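Local coordinates for Iron(3+)-hydroxamate-binding protein FhuD (Bacillus subtilis subsp. subtilis, PDB 3G9Q) that binds iron(3+)-hydroxamate complexes such as ferrichrome and delivers them to the membrane permease of the FhuCBGD ABC transporter, at residues G37-E40 / N41-K44; T62-E65 / K66-L70; S228-W231 / K232-A236. One frame throughout, in Å; residues are numbered along the deposited sequence.

Overall arrangement
The three contacts follow one another along the chain, each a short local turn; none nests in or crosses another. Contact 1 comes first, a turn at the beginning of the loop that leaves strand 35-37 of the N-terminal lobe. Contact 2 wraps helix 64-68, which precedes strand 74-78 of the same four-stranded parallel sheet. These two meet where Gly37 CA lies 4.2 Å from Leu70 CD1, so helix exit and strand end pack together. Past the long helix 118-143 the chain builds the second lobe. There contact 3 joins helices 229-232 and 235-238 beside the mixed sheet, its centre about 49 Å from that of contact 2, on the opposite side of the chain's centre.

Contact 1. Residues G37-E40 / N41-K44; sequences GAPE and NVFK
The Phe43 ring presents its edge, not a face, to the chain just before it: the backbone oxygens of Pro39 and Glu40 lie at that edge in the ring plane. CD1 of Phe43 approaches Pro39 O at 3.4 Å, and CE1 comes 3.5 Å from Ala38 O. With CG anti to its own carbonyl carbon (chi1 -56°), the ring is laid back along residues 38-40, and its side chain also touches Asn53. A second flat group, the Glu40 carboxylate, receives Lys44 NZ at OE2 in a salt bridge of 2.7 Å; the ammonium comes from above the carboxylate plane, 52° out of it, where the lysine chain bends at its last torsion. On the inner side Val42 sets CG2 against Ala38 CB (3.8 Å), and both residues pack on Tyr25 of helix 25-31. Weak backbone bonds from Val42 N to Pro39 O and from Phe43 N to Glu40 O span this 3-10 turn, which follows strand 35-37 in the N-terminal lobe. The turn thus has two chemical sides: an apolar one facing helix 25-31, and an ion pair whose opposite charges would probably stabilise each other across one turn of chain.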
ATOM      1  N   GLY A  37     -16.001   6.242 -11.400  1.00 51.14           N
ATOM      2  CA  GLY A  37     -15.325   7.415 -10.872  1.00 46.28           C
ATOM      3  C   GLY A  37     -14.363   7.077  -9.738  1.00 49.04           C
ATOM      4  O   GLY A  37     -14.614   6.169  -8.937  1.00 43.25           O
ATOM      5  N   ALA A  38     -13.258   7.811  -9.670  1.00 41.10           N
ATOM      6  CA  ALA A  38     -12.258   7.609  -8.632  1.00 44.39           C
ATOM      7  C   ALA A  38     -11.527   8.926  -8.379  1.00 49.30           C
ATOM      8  O   ALA A  38     -11.473   9.785  -9.259  1.00 52.78           O
ATOM      9  CB  ALA A  38     -11.266   6.536  -9.059  1.00 39.34           C
ATOM     10  N   PRO A  39     -10.986   9.118  -7.159  1.00 51.56           N
ATOM     11  CA  PRO A  39     -10.254  10.347  -6.814  1.00 47.52           C
ATOM     12  C   PRO A  39      -8.911  10.455  -7.561  1.00 59.89           C
ATOM     13  O   PRO A  39      -8.492   9.517  -8.247  1.00 70.00           O
ATOM     14  CB  PRO A  39     -10.099  10.239  -5.296  1.00 36.45           C
ATOM     15  CG  PRO A  39     -10.126   8.773  -5.050  1.00 46.88           C
ATOM     16  CD  PRO A  39     -11.206   8.286  -5.962  1.00 38.42           C
ATOM     17  N   GLU A  40      -8.231  11.589  -7.422  1.00 67.30           N
ATOM     18  CA  GLU A  40      -6.965  11.798  -8.128  1.00 74.73           C
ATOM     19  C   GLU A  40      -5.844  10.802  -7.885  1.00 71.21           C
ATOM     20  O   GLU A  40      -5.170  10.373  -8.823  1.00 68.18           O
ATOM     21  CB  GLU A  40      -6.435  13.214  -7.874  1.00 86.58           C
ATOM     22  CG  GLU A  40      -6.704  14.154  -9.048  1.00106.62           C
ATOM     23  CD  GLU A  40      -6.012  13.712 -10.341  1.00110.15           C
ATOM     24  OE1 GLU A  40      -6.506  14.080 -11.433  1.00110.59           O
ATOM     25  OE2 GLU A  40      -4.972  13.010 -10.259  1.00112.38           O
ATOM     26  N   ASN A  41      -5.626  10.440  -6.632  1.00 71.03           N
ATOM     27  CA  ASN A  41      -4.563   9.495  -6.316  1.00 63.00           C
ATOM     28  C   ASN A  41      -4.518   8.344  -7.304  1.00 53.36           C
ATOM     29  O   ASN A  41      -3.458   7.985  -7.804  1.00 56.34           O
ATOM     30  CB  ASN A  41      -4.772   8.962  -4.908  1.00 71.02           C
ATOM     31  CG  ASN A  41      -4.808  10.065  -3.895  1.00 79.28           C
ATOM     32  OD1 ASN A  41      -3.827  10.795  -3.750  1.00 85.23           O
ATOM     33  ND2 ASN A  41      -5.941  10.218  -3.198  1.00 74.43           N
ATOM     34  N   VAL A  42      -5.686   7.786  -7.585  1.00 47.24           N
ATOM     35  CA  VAL A  42      -5.813   6.661  -8.492  1.00 50.24           C
ATOM     36  C   VAL A  42      -5.098   6.881  -9.828  1.00 52.91           C
ATOM     37  O   VAL A  42      -4.359   6.016 -10.308  1.00 48.40           O
ATOM     38  CB  VAL A  42      -7.308   6.354  -8.708  1.00 50.28           C
ATOM     39  CG1 VAL A  42      -7.496   5.197  -9.666  1.00 32.23           C
ATOM     40  CG2 VAL A  42      -7.946   6.051  -7.361  1.00 48.15           C
ATOM     41  N   PHE A  43      -5.296   8.051 -10.415  1.00 62.55           N
ATOM     42  CA  PHE A  43      -4.673   8.375 -11.692  1.00 63.80           C
ATOM     43  C   PHE A  43      -3.218   8.795 -11.526  1.00 68.45           C
ATOM     44  O   PHE A  43      -2.640   9.411 -12.418  1.00 77.04           O
ATOM     45  CB  PHE A  43      -5.461   9.486 -12.385  1.00 55.21           C
ATOM     46  CG  PHE A  43      -6.899   9.150 -12.585  1.00 51.81           C
ATOM     47  CD1 PHE A  43      -7.778   9.140 -11.508  1.00 47.02           C
ATOM     48  CD2 PHE A  43      -7.366   8.774 -13.835  1.00 49.32           C
ATOM     49  CE1 PHE A  43      -9.095   8.759 -11.675  1.00 44.03           C
ATOM     50  CE2 PHE A  43      -8.683   8.390 -14.014  1.00 47.75           C
ATOM     51  CZ  PHE A  43      -9.551   8.380 -12.934  1.00 48.07           C
ATOM     52  N   LYS A  44      -2.627   8.470 -10.381  1.00 69.32           N
ATOM     53  CA  LYS A  44      -1.228   8.802 -10.146  1.00 70.84           C
ATOM     54  C   LYS A  44      -0.441   7.583  -9.701  1.00 66.81           C
ATOM     55  O   LYS A  44       0.779   7.526  -9.867  1.00 61.73           O
ATOM     56  CB  LYS A  44      -1.095   9.907  -9.097  1.00 80.77           C
ATOM     57  CG  LYS A  44      -1.381  11.304  -9.614  1.00 78.11           C
ATOM     58  CD  LYS A  44      -0.907  12.339  -8.605  1.00 77.82           C
ATOM     59  CE  LYS A  44      -1.195  13.750  -9.087  1.00 87.47           C
ATOM     60  NZ  LYS A  44      -2.660  13.943  -9.344  1.00 76.12           N
TER

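Contact 2. Residues T62-E65 / K66-L70; sequences TSVE and KVIDL
Ser63 turns its hydroxyl to the first methylenes of Lys66 at the start of helix 64-68. Ser63 OG stands anti to its own backbone N (chi1 -177°), which swings it over the opening turn. There it accepts a weak N-cap bond from Lys66 N at 3.4 Å and donates to Glu65 OE1 at 3.1 Å, meeting that oxygen from above the carboxylate plane. The same Lys66 N also makes a weak bond to the backbone oxygen of Ser63. The Glu65 chain folds back at chi2 (76°) to bring its carboxylate to the cap, and a negative group at this end would probably be welcome to the helix dipole. Lys66 CD runs past Ser63 CB at 3.8 Å before the amine end leads away; the lysine side chain also touches Asn57.

Helix 64-68 forms the helical part of the crossover from strand 35-37 to strand 74-78, a beta-alpha-beta connection in the parallel sheet of the N-terminal lobe. Val67 is its buried residue, resting on Val18 of strand 17-19 and on Met20 and Pro72; its CG2 lies 3.7 Å from Ser63 O, one turn back.

Val64 and Ile68 lie on another side, one turn apart, and their chains cross obliquely, CG1 of Val64 nearest CD1 of Ile68. The detail of that pair is doubtful, because CD1 sits too close to Val64 O in the model. Both residues nevertheless reach Ile91 of helix 85-91, and Val64 also reaches Leu88. At the far end Glu65 O accepts weak bonds from Ile68 N, at 2.9 Å, and from Asp69 N, at 3.5 Å.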
ATOM      1  N   THR A  62     -14.878  15.511  -2.777  1.00 90.81           N
ATOM      2  CA  THR A  62     -15.801  16.451  -2.137  1.00 86.60           C
ATOM      3  C   THR A  62     -16.933  16.853  -3.080  1.00 81.82           C
ATOM      4  O   THR A  62     -18.105  16.785  -2.712  1.00 83.59           O
ATOM      5  CB  THR A  62     -15.074  17.746  -1.658  1.00 88.10           C
ATOM      6  OG1 THR A  62     -14.570  18.473  -2.789  1.00 76.87           O
ATOM      7  CG2 THR A  62     -13.919  17.395  -0.714  1.00 85.10           C
ATOM      8  N   SER A  63     -16.569  17.261  -4.294  1.00 71.05           N
ATOM      9  CA  SER A  63     -17.541  17.682  -5.299  1.00 70.78           C
ATOM     10  C   SER A  63     -18.652  16.654  -5.531  1.00 70.70           C
ATOM     11  O   SER A  63     -18.524  15.752  -6.364  1.00 66.48           O
ATOM     12  CB  SER A  63     -16.839  17.982  -6.624  1.00 61.95           C
ATOM     13  OG  SER A  63     -17.772  18.447  -7.579  1.00 55.63           O
ATOM     14  N   VAL A  64     -19.739  16.820  -4.783  1.00 66.54           N
ATOM     15  CA  VAL A  64     -20.915  15.955  -4.843  1.00 58.19           C
ATOM     16  C   VAL A  64     -21.557  16.008  -6.227  1.00 59.96           C
ATOM     17  O   VAL A  64     -22.174  15.041  -6.680  1.00 51.62           O
ATOM     18  CB  VAL A  64     -21.971  16.413  -3.810  1.00 55.71           C
ATOM     19  CG1 VAL A  64     -23.070  15.384  -3.699  1.00 62.83           C
ATOM     20  CG2 VAL A  64     -21.315  16.665  -2.466  1.00 54.70           C
ATOM     21  N   GLU A  65     -21.408  17.156  -6.886  1.00 66.77           N
ATOM     22  CA  GLU A  65     -21.972  17.380  -8.214  1.00 69.83           C
ATOM     23  C   GLU A  65     -21.295  16.484  -9.256  1.00 67.75           C
ATOM     24  O   GLU A  65     -21.956  15.913 -10.127  1.00 71.14           O
ATOM     25  CB  GLU A  65     -21.810  18.850  -8.626  1.00 71.63           C
ATOM     26  CG  GLU A  65     -22.283  19.891  -7.597  1.00 83.07           C
ATOM     27  CD  GLU A  65     -21.314  20.081  -6.421  1.00 98.93           C
ATOM     28  OE1 GLU A  65     -20.085  20.208  -6.649  1.00 95.76           O
ATOM     29  OE2 GLU A  65     -21.786  20.127  -5.261  1.00107.44           O
ATOM     30  N   LYS A  66     -19.976  16.356  -9.157  1.00 60.66           N
ATOM     31  CA  LYS A  66     -19.234  15.528 -10.097  1.00 59.58           C
ATOM     32  C   LYS A  66     -19.690  14.057 -10.054  1.00 58.16           C
ATOM     33  O   LYS A  66     -19.539  13.314 -11.039  1.00 47.27           O
ATOM     34  CB  LYS A  66     -17.724  15.651  -9.828  1.00 60.34           C
ATOM     35  CG  LYS A  66     -17.126  17.002 -10.266  1.00 67.74           C
ATOM     36  CD  LYS A  66     -15.598  17.075 -10.129  1.00 60.90           C
ATOM     37  CE  LYS A  66     -14.904  15.888 -10.802  1.00 72.96           C
ATOM     38  NZ  LYS A  66     -15.371  15.652 -12.208  1.00 74.54           N
ATOM     39  N   VAL A  67     -20.261  13.647  -8.919  1.00 45.70           N
ATOM     40  CA  VAL A  67     -20.754  12.276  -8.745  1.00 48.27           C
ATOM     41  C   VAL A  67     -22.145  12.142  -9.371  1.00 58.92           C
ATOM     42  O   VAL A  67     -22.534  11.062  -9.840  1.00 60.85           O
ATOM     43  CB  VAL A  67     -20.831  11.870  -7.238  1.00 36.67           C
ATOM     44  CG1 VAL A  67     -21.173  10.390  -7.107  1.00 26.58           C
ATOM     45  CG2 VAL A  67     -19.516  12.150  -6.555  1.00 21.33           C
ATOM     46  N   ILE A  68     -22.888  13.248  -9.384  1.00 59.05           N
ATOM     47  CA  ILE A  68     -24.224  13.271  -9.968  1.00 63.12           C
ATOM     48  C   ILE A  68     -24.206  12.912 -11.457  1.00 63.41           C
ATOM     49  O   ILE A  68     -25.045  12.148 -11.927  1.00 66.02           O
ATOM     50  CB  ILE A  68     -24.879  14.666  -9.811  1.00 66.88           C
ATOM     51  CG1 ILE A  68     -25.242  14.907  -8.353  1.00 61.99           C
ATOM     52  CG2 ILE A  68     -26.164  14.747 -10.637  1.00 64.76           C
ATOM     53  CD1 ILE A  68     -24.663  14.010  -7.251  1.00 80.72           C
ATOM     54  N   ASP A  69     -23.235  13.451 -12.184  1.00 60.25           N
ATOM     55  CA  ASP A  69     -23.132  13.226 -13.619  1.00 60.64           C
ATOM     56  C   ASP A  69     -22.676  11.834 -14.012  1.00 59.10           C
ATOM     57  O   ASP A  69     -22.534  11.535 -15.197  1.00 61.52           O
ATOM     58  CB  ASP A  69     -22.194  14.264 -14.232  1.00 70.96           C
ATOM     59  CG  ASP A  69     -22.398  15.647 -13.634  1.00 85.94           C
ATOM     60  OD1 ASP A  69     -23.582  16.062 -13.504  1.00 83.03           O
ATOM     61  OD2 ASP A  69     -21.379  16.312 -13.295  1.00 87.63           O
ATOM     62  N   LEU A  70     -22.449  10.979 -13.026  1.00 55.29           N
ATOM     63  CA  LEU A  70     -22.006   9.617 -13.298  1.00 52.08           C
ATOM     64  C   LEU A  70     -23.114   8.634 -12.899  1.00 57.50           C
ATOM     65  O   LEU A  70     -22.928   7.413 -12.974  1.00 56.23           O
ATOM     66  CB  LEU A  70     -20.721   9.320 -12.496  1.00 51.24           C
ATOM     67  CG  LEU A  70     -19.423  10.118 -12.729  1.00 35.33           C
ATOM     68  CD1 LEU A  70     -18.552  10.023 -11.517  1.00 25.47           C
ATOM     69  CD2 LEU A  70     -18.690   9.604 -13.957  1.00 34.60           C
TER

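Contact 3. Residues S228-W231 / K232-A236; sequences SSIW and KNLNA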
ATOM      1  N   SER A 228      23.627  13.241   3.203  1.00 75.72           N
ATOM      2  CA  SER A 228      24.447  13.258   4.402  1.00 75.51           C
ATOM      3  C   SER A 228      25.531  12.195   4.284  1.00 74.57           C
ATOM      4  O   SER A 228      25.354  11.163   3.631  1.00 69.46           O
ATOM      5  CB  SER A 228      23.597  13.051   5.669  1.00 71.76           C
ATOM      6  OG  SER A 228      22.955  11.791   5.699  1.00 64.91           O
ATOM      7  N   SER A 229      26.669  12.487   4.895  1.00 77.72           N
ATOM      8  CA  SER A 229      27.813  11.597   4.870  1.00 74.15           C
ATOM      9  C   SER A 229      27.535  10.346   5.686  1.00 69.20           C
ATOM     10  O   SER A 229      28.122   9.295   5.442  1.00 67.85           O
ATOM     11  CB  SER A 229      29.037  12.328   5.429  1.00 74.34           C
ATOM     12  OG  SER A 229      28.773  12.860   6.721  1.00 67.79           O
ATOM     13  N   ILE A 230      26.629  10.474   6.650  1.00 67.07           N
ATOM     14  CA  ILE A 230      26.274   9.366   7.525  1.00 67.75           C
ATOM     15  C   ILE A 230      25.408   8.305   6.821  1.00 72.55           C
ATOM     16  O   ILE A 230      25.482   7.115   7.147  1.00 73.98           O
ATOM     17  CB  ILE A 230      25.583   9.897   8.818  1.00 69.01           C
ATOM     18  CG1 ILE A 230      24.133   9.436   8.888  1.00 74.02           C
ATOM     19  CG2 ILE A 230      25.687  11.417   8.884  1.00 52.65           C
ATOM     20  CD1 ILE A 230      23.944   8.060   9.504  1.00 70.10           C
ATOM     21  N   TRP A 231      24.598   8.731   5.853  1.00 71.20           N
ATOM     22  CA  TRP A 231      23.759   7.804   5.101  1.00 57.59           C
ATOM     23  C   TRP A 231      24.588   7.110   4.035  1.00 60.16           C
ATOM     24  O   TRP A 231      24.480   5.902   3.848  1.00 62.19           O
ATOM     25  CB  TRP A 231      22.594   8.540   4.432  1.00 51.67           C
ATOM     26  CG  TRP A 231      21.968   7.761   3.311  1.00 50.28           C
ATOM     27  CD1 TRP A 231      22.315   7.798   1.990  1.00 47.44           C
ATOM     28  CD2 TRP A 231      20.931   6.779   3.423  1.00 59.01           C
ATOM     29  NE1 TRP A 231      21.561   6.900   1.274  1.00 40.36           N
ATOM     30  CE2 TRP A 231      20.705   6.261   2.127  1.00 54.16           C
ATOM     31  CE3 TRP A 231      20.170   6.285   4.494  1.00 63.61           C
ATOM     32  CZ2 TRP A 231      19.751   5.271   1.874  1.00 55.60           C
ATOM     33  CZ3 TRP A 231      19.220   5.298   4.239  1.00 49.02           C
ATOM     34  CH2 TRP A 231      19.021   4.805   2.941  1.00 50.61           C
ATOM     35  N   LYS A 232      25.410   7.880   3.331  1.00 56.55           N
ATOM     36  CA  LYS A 232      26.241   7.320   2.282  1.00 57.65           C
ATOM     37  C   LYS A 232      27.213   6.295   2.852  1.00 61.10           C
ATOM     38  O   LYS A 232      27.609   5.346   2.179  1.00 64.59           O
ATOM     39  CB  LYS A 232      26.991   8.443   1.562  1.00 58.65           C
ATOM     40  CG  LYS A 232      26.044   9.382   0.815  1.00 68.41           C
ATOM     41  CD  LYS A 232      26.745  10.272  -0.220  1.00 70.09           C
ATOM     42  CE  LYS A 232      27.464  11.449   0.421  1.00 75.72           C
ATOM     43  NZ  LYS A 232      28.110  12.312  -0.605  1.00 77.81           N
ATOM     44  N   ASN A 233      27.566   6.479   4.111  1.00 60.94           N
ATOM     45  CA  ASN A 233      28.495   5.592   4.778  1.00 62.72           C
ATOM     46  C   ASN A 233      27.872   4.304   5.339  1.00 68.54           C
ATOM     47  O   ASN A 233      28.596   3.376   5.719  1.00 69.01           O
ATOM     48  CB  ASN A 233      29.186   6.368   5.887  1.00 65.49           C
ATOM     49  CG  ASN A 233      30.129   5.518   6.679  1.00 69.51           C
ATOM     50  OD1 ASN A 233      30.952   4.789   6.117  1.00 74.42           O
ATOM     51  ND2 ASN A 233      30.030   5.609   7.996  1.00 64.24           N
ATOM     52  N   LEU A 234      26.540   4.249   5.395  1.00 64.50           N
ATOM     53  CA  LEU A 234      25.853   3.064   5.894  1.00 55.53           C
ATOM     54  C   LEU A 234      26.278   1.876   5.053  1.00 57.57           C
ATOM     55  O   LEU A 234      26.425   1.986   3.832  1.00 52.60           O
ATOM     56  CB  LEU A 234      24.331   3.215   5.805  1.00 56.37           C
ATOM     57  CG  LEU A 234      23.651   4.204   6.749  1.00 53.21           C
ATOM     58  CD1 LEU A 234      22.162   4.251   6.461  1.00 44.80           C
ATOM     59  CD2 LEU A 234      23.909   3.792   8.176  1.00 54.97           C
ATOM     60  N   ASN A 235      26.468   0.742   5.718  1.00 56.77           N
ATOM     61  CA  ASN A 235      26.884  -0.482   5.056  1.00 59.61           C
ATOM     62  C   ASN A 235      25.941  -0.881   3.914  1.00 54.53           C
ATOM     63  O   ASN A 235      26.393  -1.276   2.840  1.00 51.18           O
ATOM     64  CB  ASN A 235      27.020  -1.609   6.096  1.00 66.27           C
ATOM     65  CG  ASN A 235      26.002  -1.489   7.239  1.00 82.52           C
ATOM     66  OD1 ASN A 235      25.938  -0.459   7.932  1.00 84.72           O
ATOM     67  ND2 ASN A 235      25.205  -2.548   7.444  1.00 87.60           N
ATOM     68  N   ALA A 236      24.637  -0.748   4.133  1.00 47.20           N
ATOM     69  CA  ALA A 236      23.650  -1.101   3.113  1.00 42.08           C
ATOM     70  C   ALA A 236      23.896  -0.367   1.801  1.00 38.00           C
ATOM     71  O   ALA A 236      23.858  -0.965   0.729  1.00 35.49           O
ATOM     72  CB  ALA A 236      22.247  -0.789   3.622  1.00 53.62           C
TER
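Helix 229-232 is only about a turn long, held by a nearly straight bond from Lys232 N to Ser228 O (3.3 Å, 170°) and closed where Leu234 N reaches Trp231 O at 3.1 Å. Trp231 and Leu234 supply the main side-chain contact, crossing at about a right angle. Leu234 brings its CD1 methyl obliquely to the six-membered part of the indole, 3.5 Å from CE3 and 3.8 Å from CZ3 of Trp231. The indole gets there because CG of Trp231 is anti to the backbone N (chi1 161°), which sends the ring system inward. It lies on Ile211 and Ala213 of strand 210-215 and on Val242 of strand 242-244, and it meets the Phe226 ring with the planes at about 55°. The helix thus packs on the mixed sheet of the C-terminal lobe, while Leu203 of helix 203-206 is shared by Ile230, Trp231 and Leu234. Putting an alanine in place of Trp231 would probably open a gap against the two strands and leave Leu234 CD1 without its aromatic neighbour.

At the start of the helix Ser228 is the N-cap. Its OG takes a weak bond from Trp231 N and is also hydrogen-bonded to Val225 O. Lys232 sends its methylenes back alongside the first turn, with CG 3.4 Å from Ser228 O. Leu234 in turn stands at the N-cap position of helix 235-238.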